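Local coordinates for uncharacterized NTF2-like protein (Cytophaga hutchinsonii ATCC 33406, PDB 3F40) that is of unknown function but adopts the NTF2-like fold, with a SnoaL-like domain whose curved sheet and helices probably enclose a pocket, at residues Glu14-Leu19 against Leu75-Asn80. Sequence-based numbering, arbitrary orientation.
Sequences EFIHAL and LIYDIN
Ile16 sends its longer branch from the helix toward the sheet, where it overlaps the end of Leu75 and the rim of the Tyr77 ring. With Leu75 the meeting is tip to tip: CG1 of Ile16 lies 3.7 Å from CD1 of Leu75, and CD1 of Ile16 reaches the same methyl at 4.0 Å. That one methyl of Leu75 therefore rests against two successive carbons of the isoleucine branch. CG1 of Ile16 stands opposite its carbonyl carbon (chi1 -62°), which carries the branch off the helix toward the strand.

Tyr77 is approached differently. CD1 of Ile16 arrives at the edge of the ring, near its plane, and comes to 4.1 Å from CE2 of Tyr77. CG of Tyr77 sits between its backbone N and carbonyl carbon (chi1 50°), which swings the ring back along the strand toward Leu75, two residues earlier and on the same side. One face of the ring is thereby lined from within the strand, CB of Leu75 sitting 3.8 Å above the ring plane, displaced toward the rim. No hydrogen bond links the two segments; three buried side chains, meeting through carbon atoms alone, make a small contact of 86 Å², and the nearest CA atoms, those of Ile16 and Leu75, remain 10.1 Å apart. The polar end of Tyr77 is satisfied by a hydrogen bond between its OH and that of Tyr92.

Near the centre of the chain, helix 8-20 packs here on the concave face of the curved sheet, as is usual in NTF2-like folds. Ile16 also touches Tyr61 and Tyr92 on flanking strands 60-69 and 84-95, while Phe15, Ala18 and Leu19 pack against helix 24-29.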
# COMPACT_ATOMS: atom_id res chain seq x y z
N GLU A 14 17.82 -3.88 -2.19
CA GLU A 14 18.96 -3.44 -3.00
C GLU A 14 18.54 -2.41 -4.02
O GLU A 14 19.25 -1.45 -4.28
CB GLU A 14 19.61 -4.60 -3.71
CG GLU A 14 20.31 -5.53 -2.80
CD GLU A 14 20.87 -6.72 -3.50
OE1 GLU A 14 20.63 -6.84 -4.77
OE2 GLU A 14 21.49 -7.51 -2.74
N PHE A 15 17.38 -2.61 -4.62
CA PHE A 15 16.85 -1.62 -5.60
C PHE A 15 16.64 -0.28 -4.94
O PHE A 15 17.05 0.76 -5.47
CB PHE A 15 15.54 -2.17 -6.23
CG PHE A 15 14.90 -1.23 -7.22
CD1 PHE A 15 15.50 -1.02 -8.46
CD2 PHE A 15 13.70 -0.60 -6.95
CE1 PHE A 15 14.93 -0.16 -9.37
CE2 PHE A 15 13.14 0.24 -7.88
CZ PHE A 15 13.75 0.45 -9.09
N ILE A 16 16.01 -0.29 -3.77
CA ILE A 16 15.77 0.95 -3.06
C ILE A 16 17.10 1.59 -2.65
O ILE A 16 17.25 2.81 -2.79
CB ILE A 16 14.89 0.76 -1.82
CG1 ILE A 16 13.52 0.24 -2.24
CG2 ILE A 16 14.77 2.04 -1.03
CD1 ILE A 16 12.73 1.16 -3.16
N HIS A 17 18.06 0.78 -2.20
CA HIS A 17 19.38 1.33 -1.83
C HIS A 17 20.09 1.96 -3.02
O HIS A 17 20.72 3.02 -2.88
CB HIS A 17 20.26 0.25 -1.22
CG HIS A 17 21.58 0.77 -0.78
ND1 HIS A 17 21.70 1.64 0.27
CD2 HIS A 17 22.82 0.55 -1.25
CE1 HIS A 17 22.99 1.93 0.44
NE2 HIS A 17 23.68 1.31 -0.49
N ALA A 18 19.99 1.29 -4.15
CA ALA A 18 20.57 1.84 -5.37
C ALA A 18 19.94 3.19 -5.71
O ALA A 18 20.63 4.17 -6.02
CB ALA A 18 20.46 0.84 -6.53
N LEU A 19 18.63 3.31 -5.64
CA LEU A 19 18.01 4.61 -5.93
C LEU A 19 18.45 5.66 -4.91
O LEU A 19 18.77 6.81 -5.25
CB LEU A 19 16.48 4.47 -5.94
CG LEU A 19 15.88 3.61 -7.04
CD1 LEU A 19 14.38 3.45 -6.83
CD2 LEU A 19 16.17 4.20 -8.42
N LEU A 75 6.12 -2.32 0.19
CA LEU A 75 6.82 -1.38 1.05
C LEU A 75 5.92 -0.24 1.45
O LEU A 75 5.19 0.30 0.62
CB LEU A 75 8.05 -0.78 0.35
CG LEU A 75 9.10 -1.77 -0.16
CD1 LEU A 75 10.30 -1.02 -0.80
CD2 LEU A 75 9.59 -2.71 0.90
N ILE A 76 5.97 0.14 2.71
CA ILE A 76 5.39 1.34 3.23
C ILE A 76 6.56 2.29 3.42
O ILE A 76 7.48 2.04 4.20
CB ILE A 76 4.69 1.10 4.58
CG1 ILE A 76 3.60 0.05 4.45
CG2 ILE A 76 4.12 2.38 5.16
CD1 ILE A 76 2.49 0.39 3.47
N TYR A 77 6.55 3.37 2.65
CA TYR A 77 7.68 4.27 2.64
C TYR A 77 7.29 5.71 2.38
O TYR A 77 6.27 6.02 1.77
CB TYR A 77 8.75 3.80 1.64
CG TYR A 77 8.37 3.43 0.19
CD1 TYR A 77 7.18 3.78 -0.40
CD2 TYR A 77 9.29 2.75 -0.58
CE1 TYR A 77 6.89 3.40 -1.72
CE2 TYR A 77 9.05 2.38 -1.88
CZ TYR A 77 7.84 2.71 -2.46
OH TYR A 77 7.58 2.34 -3.78
N ASP A 78 8.15 6.61 2.85
CA ASP A 78 8.03 8.03 2.55
C ASP A 78 8.91 8.27 1.33
O ASP A 78 10.08 7.83 1.29
CB ASP A 78 8.46 8.90 3.71
CG ASP A 78 7.49 8.87 4.86
OD1 ASP A 78 6.32 8.49 4.70
OD2 ASP A 78 7.91 9.28 5.96
N ILE A 79 8.38 8.97 0.34
CA ILE A 79 9.13 9.30 -0.86
C ILE A 79 9.31 10.82 -0.93
O ILE A 79 8.36 11.58 -0.85
CB ILE A 79 8.45 8.82 -2.17
CG1 ILE A 79 7.88 7.40 -2.06
CG2 ILE A 79 9.46 8.91 -3.30
CD1 ILE A 79 7.10 6.96 -3.28
N ASN A 80 10.56 11.22 -0.98
CA ASN A 80 10.91 12.63 -1.18
C ASN A 80 10.95 12.87 -2.69
O ASN A 80 11.83 12.38 -3.39
CB ASN A 80 12.23 12.97 -0.50
CG ASN A 80 12.52 14.44 -0.56
OD1 ASN A 80 12.27 15.07 -1.56
ND2 ASN A 80 13.05 15.00 0.52